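Local coordinates for protein lipid II:glycine glycyltransferase (Staphylococcus aureus, PDB 6SNR) that probably adds the first glycine of the pentaglycine cell-wall bridge to the lysine side chain of lipid II, using glycyl-tRNA as donor, at residues L309-S314 with H347-Y352; T150-N155 with K342-H347. All coordinates share one frame; numbering follows the deposited sequence.

Contact 1 of 2, residues L309-S314 with H347-Y352; sequences LMFAGS and HGATTY
Three kinds of interaction join Phe311, Ser314 and Leu309 to His347-Tyr352: ring on ring, backbone bonds, and apolar packing. The imidazole of His347 comes edge-on over one face of the Phe311 ring, centroids 4.5 Å apart and planes at 54°, an edge-to-face pair. His347 CD2 does the touching: it sits over the ring centre, 3.7 Å from Phe311 CD2. With CG of His347 anti to its backbone N (chi1 -166°), the imidazole is carried over the phenyl face.

Ser314 O gathers the backbone bonds. Thr350 N donates to Ser314 O at 2.8 Å, and Thr351 N adds a weak bond of 3.4 Å to the same Ser314 O. Ala349 CA makes a CA-H...O contact of 3.2 Å with Ser314 O. A water bonds to the hydroxyls of Ser314, Thr350 and Thr351 together, tying the turn after one strand to the start of the other.

Apolar contacts complete the join. Ala349 CB meets the edge of the Phe311 ring, and Leu309 CD1 lies 3.7 Å from Tyr352 CE2, the two side chains crossing at about a right angle.

Gly348, with positive phi, is the first residue to leave helical angles after helix 332-347; the Schellman motif there turns the chain toward strand 351-356. Strand 315-323 lies between 302-312 and 351-356 in the sheet, while helix 332-347 covers Leu309, Phe311 and Tyr352.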
loop_
_atom_site.group_PDB
_atom_site.type_symbol
_atom_site.label_atom_id
_atom_site.label_comp_id
_atom_site.label_asym_id
_atom_site.label_seq_id
_atom_site.Cartn_x
_atom_site.Cartn_y
_atom_site.Cartn_z
ATOM N N LEU A 309 -3.892 2.793 3.127
ATOM C CA LEU A 309 -2.800 1.968 3.629
ATOM C C LEU A 309 -3.426 0.838 4.442
ATOM O O LEU A 309 -4.221 1.096 5.331
ATOM C CB LEU A 309 -1.895 2.775 4.557
ATOM C CG LEU A 309 -0.695 2.108 5.189
ATOM C CD1 LEU A 309 0.291 1.701 4.113
ATOM C CD2 LEU A 309 -0.039 2.997 6.259
ATOM N N MET A 310 -3.134 -0.411 4.067
ATOM C CA MET A 310 -3.683 -1.593 4.770
ATOM C C MET A 310 -2.627 -2.325 5.514
ATOM O O MET A 310 -1.434 -2.180 5.234
ATOM C CB MET A 310 -4.294 -2.587 3.746
ATOM C CG MET A 310 -5.136 -1.995 2.669
ATOM S SD MET A 310 -6.427 -0.882 3.217
ATOM C CE MET A 310 -5.856 0.603 2.518
ATOM N N PHE A 311 -3.007 -3.201 6.460
ATOM C CA PHE A 311 -2.055 -3.982 7.220
ATOM C C PHE A 311 -2.527 -5.423 7.416
ATOM O O PHE A 311 -3.746 -5.678 7.536
ATOM C CB PHE A 311 -1.872 -3.466 8.641
ATOM C CG PHE A 311 -1.235 -2.093 8.703
ATOM C CD1 PHE A 311 -2.002 -0.947 8.644
ATOM C CD2 PHE A 311 0.113 -2.003 8.799
ATOM C CE1 PHE A 311 -1.387 0.330 8.694
ATOM C CE2 PHE A 311 0.732 -0.767 8.854
ATOM C CZ PHE A 311 -0.013 0.396 8.788
ATOM N N ALA A 312 -1.556 -6.293 7.514
ATOM C CA ALA A 312 -1.740 -7.679 7.969
ATOM C C ALA A 312 -0.525 -8.090 8.741
ATOM O O ALA A 312 0.426 -8.634 8.200
ATOM C CB ALA A 312 -2.025 -8.626 6.776
ATOM N N GLY A 313 -0.486 -7.775 10.050
ATOM C CA GLY A 313 0.688 -8.068 10.814
ATOM C C GLY A 313 1.862 -7.211 10.402
ATOM O O GLY A 313 1.708 -5.973 10.282
ATOM N N SER A 314 2.984 -7.854 10.177
ATOM C CA SER A 314 4.190 -7.135 9.766
ATOM C C SER A 314 4.147 -6.676 8.302
ATOM O O SER A 314 5.086 -5.967 7.846
ATOM C CB SER A 314 5.415 -7.974 10.036
ATOM O OG SER A 314 5.535 -8.996 9.104
ATOM N N HIS A 347 3.594 1.218 13.397
ATOM C CA HIS A 347 2.483 0.304 13.687
ATOM C C HIS A 347 2.947 -1.153 13.812
ATOM O O HIS A 347 2.170 -2.000 14.278
ATOM C CB HIS A 347 1.387 0.496 12.605
ATOM C CG HIS A 347 0.050 -0.118 12.920
ATOM N ND1 HIS A 347 -0.768 0.327 13.940
ATOM C CD2 HIS A 347 -0.622 -1.134 12.318
ATOM C CE1 HIS A 347 -1.886 -0.381 13.950
ATOM N NE2 HIS A 347 -1.823 -1.269 12.973
ATOM N N GLY A 348 4.181 -1.467 13.424
ATOM C CA GLY A 348 4.713 -2.830 13.506
ATOM C C GLY A 348 4.982 -3.554 12.214
ATOM O O GLY A 348 5.342 -4.723 12.224
ATOM N N ALA A 349 4.842 -2.859 11.086
ATOM C CA ALA A 349 5.134 -3.444 9.804
ATOM C C ALA A 349 6.616 -3.372 9.463
ATOM O O ALA A 349 7.315 -2.385 9.766
ATOM C CB ALA A 349 4.295 -2.788 8.728
ATOM N N THR A 350 7.117 -4.374 8.800
ATOM C CA THR A 350 8.510 -4.383 8.353
ATOM C C THR A 350 8.677 -4.360 6.845
ATOM O O THR A 350 9.826 -4.209 6.348
ATOM C CB THR A 350 9.274 -5.601 8.924
ATOM O OG1 THR A 350 8.643 -6.791 8.443
ATOM C CG2 THR A 350 9.262 -5.573 10.446
ATOM N N THR A 351 7.568 -4.506 6.096
ATOM C CA THR A 351 7.546 -4.327 4.653
ATOM C C THR A 351 6.382 -3.434 4.240
ATOM O O THR A 351 5.353 -3.422 4.882
ATOM C CB THR A 351 7.483 -5.656 3.857
ATOM O OG1 THR A 351 6.401 -6.451 4.340
ATOM C CG2 THR A 351 8.771 -6.432 4.016
ATOM N N TYR A 352 6.575 -2.713 3.156
ATOM C CA TYR A 352 5.618 -1.758 2.591
ATOM C C TYR A 352 5.489 -2.103 1.108
ATOM O O TYR A 352 6.423 -1.968 0.306
ATOM C CB TYR A 352 6.128 -0.342 2.811
ATOM C CG TYR A 352 5.259 0.786 2.350
ATOM C CD1 TYR A 352 5.329 1.290 1.039
ATOM C CD2 TYR A 352 4.413 1.427 3.234
ATOM C CE1 TYR A 352 4.548 2.353 0.632
ATOM C CE2 TYR A 352 3.633 2.487 2.842
ATOM C CZ TYR A 352 3.710 2.963 1.549
ATOM O OH TYR A 352 2.940 4.018 1.154
HETATM O O HOH W 1 6.827 -8.170 6.445
#

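Contact 2 of 2, residues T150-N155 with K342-H347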
loop_
_atom_site.group_PDB
_atom_site.type_symbol
_atom_site.label_atom_id
_atom_site.label_comp_id
_atom_site.label_asym_id
_atom_site.label_seq_id
_atom_site.Cartn_x
_atom_site.Cartn_y
_atom_site.Cartn_z
ATOM N N THR A 150 9.195 -2.337 -0.281
ATOM C CA THR A 150 10.198 -1.555 0.474
ATOM C C THR A 150 10.384 -2.107 1.882
ATOM O O THR A 150 9.451 -2.171 2.654
ATOM C CB THR A 150 9.790 -0.068 0.587
ATOM O OG1 THR A 150 9.536 0.483 -0.719
ATOM C CG2 THR A 150 10.874 0.743 1.335
ATOM N N PRO A 151 11.629 -2.486 2.251
ATOM C CA PRO A 151 11.913 -2.807 3.646
ATOM C C PRO A 151 11.828 -1.527 4.469
ATOM O O PRO A 151 12.480 -0.481 4.115
ATOM C CB PRO A 151 13.352 -3.345 3.620
ATOM C CG PRO A 151 13.665 -3.597 2.208
ATOM C CD PRO A 151 12.806 -2.671 1.389
ATOM N N ILE A 152 11.028 -1.568 5.533
ATOM C CA ILE A 152 10.804 -0.384 6.377
ATOM C C ILE A 152 11.205 -0.538 7.858
ATOM O O ILE A 152 10.862 0.309 8.695
ATOM C CB ILE A 152 9.355 0.134 6.285
ATOM C CG1 ILE A 152 8.326 -0.990 6.532
ATOM C CG2 ILE A 152 9.111 0.730 4.905
ATOM C CD1 ILE A 152 6.982 -0.443 6.946
ATOM N N ASP A 153 11.905 -1.617 8.166
ATOM C CA ASP A 153 12.420 -1.829 9.518
ATOM C C ASP A 153 13.771 -1.135 9.619
ATOM O O ASP A 153 14.833 -1.747 9.821
ATOM C CB ASP A 153 12.527 -3.321 9.869
ATOM C CG ASP A 153 13.389 -4.105 8.925
ATOM O OD1 ASP A 153 13.506 -3.791 7.707
ATOM O OD2 ASP A 153 13.958 -5.108 9.419
ATOM N N LYS A 154 13.677 0.174 9.449
ATOM C CA LYS A 154 14.833 1.073 9.303
ATOM C C LYS A 154 14.523 2.368 9.992
ATOM O O LYS A 154 13.369 2.745 10.123
ATOM C CB LYS A 154 15.042 1.353 7.806
ATOM C CG LYS A 154 15.626 0.186 7.083
ATOM C CD LYS A 154 15.853 0.488 5.628
ATOM C CE LYS A 154 16.615 -0.638 5.018
ATOM N NZ LYS A 154 16.702 -0.483 3.561
ATOM N N ASN A 155 15.568 3.089 10.420
ATOM C CA ASN A 155 15.362 4.450 10.897
ATOM C C ASN A 155 15.061 5.413 9.748
ATOM O O ASN A 155 15.176 5.052 8.570
ATOM C CB ASN A 155 16.502 4.951 11.824
ATOM C CG ASN A 155 17.826 5.178 11.107
ATOM O OD1 ASN A 155 17.877 5.613 9.966
ATOM N ND2 ASN A 155 18.934 4.871 11.808
ATOM N N LYS A 342 6.744 5.597 7.351
ATOM C CA LYS A 342 7.090 5.777 8.757
ATOM C C LYS A 342 5.947 5.348 9.690
ATOM O O LYS A 342 6.224 4.670 10.682
ATOM C CB LYS A 342 7.550 7.228 9.037
ATOM C CG LYS A 342 8.899 7.546 8.391
ATOM C CD LYS A 342 9.336 8.977 8.752
ATOM C CE LYS A 342 8.214 9.989 8.536
ATOM N NZ LYS A 342 8.624 11.408 8.795
ATOM N N TYR A 343 4.696 5.695 9.355
ATOM C CA TYR A 343 3.525 5.311 10.124
ATOM C C TYR A 343 3.428 3.788 10.157
ATOM O O TYR A 343 3.161 3.194 11.205
ATOM C CB TYR A 343 2.220 5.867 9.509
ATOM C CG TYR A 343 0.988 5.419 10.253
ATOM C CD1 TYR A 343 0.353 4.232 9.958
ATOM C CD2 TYR A 343 0.479 6.170 11.297
ATOM C CE1 TYR A 343 -0.747 3.817 10.669
ATOM C CE2 TYR A 343 -0.623 5.765 12.014
ATOM C CZ TYR A 343 -1.265 4.595 11.671
ATOM O OH TYR A 343 -2.367 4.157 12.372
ATOM N N ALA A 344 3.644 3.177 9.016
ATOM C CA ALA A 344 3.528 1.725 8.907
ATOM C C ALA A 344 4.574 1.063 9.823
ATOM O O ALA A 344 4.264 0.124 10.574
ATOM C CB ALA A 344 3.700 1.263 7.454
ATOM N N ARG A 345 5.825 1.536 9.764
ATOM C CA ARG A 345 6.898 1.016 10.612
ATOM C C ARG A 345 6.508 1.153 12.098
ATOM O O ARG A 345 6.670 0.200 12.902
ATOM C CB ARG A 345 8.204 1.805 10.357
ATOM C CG ARG A 345 9.362 1.413 11.281
ATOM C CD ARG A 345 10.549 2.395 11.191
ATOM N NE ARG A 345 10.142 3.702 11.717
ATOM C CZ ARG A 345 10.601 4.880 11.288
ATOM N NH1 ARG A 345 11.532 4.961 10.342
ATOM N NH2 ARG A 345 10.087 5.994 11.799
ATOM N N GLU A 346 5.975 2.308 12.466
ATOM C CA GLU A 346 5.604 2.554 13.870
ATOM C C GLU A 346 4.450 1.653 14.338
ATOM O O GLU A 346 4.337 1.364 15.540
ATOM C CB GLU A 346 5.308 4.057 14.081
ATOM C CG GLU A 346 6.567 4.933 13.984
ATOM C CD GLU A 346 7.721 4.407 14.816
ATOM O OE1 GLU A 346 7.569 4.365 16.058
ATOM O OE2 GLU A 346 8.760 4.006 14.237
ATOM N N HIS A 347 3.594 1.218 13.397
ATOM C CA HIS A 347 2.483 0.304 13.687
ATOM C C HIS A 347 2.947 -1.153 13.812
ATOM O O HIS A 347 2.170 -2.000 14.278
ATOM C CB HIS A 347 1.387 0.496 12.605
ATOM C CG HIS A 347 0.050 -0.118 12.920
ATOM N ND1 HIS A 347 -0.768 0.327 13.940
ATOM C CD2 HIS A 347 -0.622 -1.134 12.318
ATOM C CE1 HIS A 347 -1.886 -0.381 13.950
ATOM N NE2 HIS A 347 -1.823 -1.269 12.973
#
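Lys154 O receives the bond from Arg345 NH1, 2.9 Å long with an N-H...O angle of 143°, and so joins the loop after strand 146-151 to the side of helix 332-347. This is helix-on-sheet packing within a domain of the FemABX family: the helix lies against a mixed sheet, and an arginine on its flank reaches the loop beyond a strand end. The bond is bent at the donor, which also stands 15° out of the carbonyl plane of Lys154.

The arginine is steered there by its own chain. CG is anti to the backbone N (chi1 175°), and a bend at chi3 swings the guanidinium along the helix flank. Its methylenes pass the carbonyl of Ile152, Arg345 CG lying 3.2 Å from Ile152 O.

Carboxylates fix the rotation of the guanidinium. Arg345 NE bonds to Glu346 OE2 at 2.9 Å, as part of a salt bridge, and the carboxylate uses its anti lone pair; NH2 adds a weak bond to the same oxygen and pairs with Asp156 of the following helix. Glu346 and Asp156 thus both engage the guanidinium and would be expected to counter its charge. Asn155 stands at the N-cap of helix 156-162, its OD1 accepting from the backbone N of Glu158; Lys154, whose carbonyl Arg345 holds, directly precedes this N-cap.

The apolar part of the contact is carried by Ile152, which is buried among Leu159, Ala349 and Tyr352 as well as the helix. Ile152 CD1 rests 3.7 Å from Ala344 CB and 3.6 Å from the backbone N of Arg345.

How the contacts relate
From the N terminus, the chain runs through strand 146-151 and the loop to Asn155, the first half of contact 2, then through helices and strands to the end of strand 302-312, where contact 1 begins. Strand 315-323 and helix 332-347 follow; the helix closes the long loop of contact 2, and the chain just beyond it closes the shorter loop of contact 1. The two loops cross, since their segments alternate, and segments 342-347 and 347-352 share His347, which touches only in contact 1. Strands 351-356 and 146-151 join them directly: Tyr352 O lies 2.9 Å from Thr150 N. Together they tie the C-terminal part of helix 332-347 and the chain after it to the end of strand 302-312 and the loop after strand 146-151.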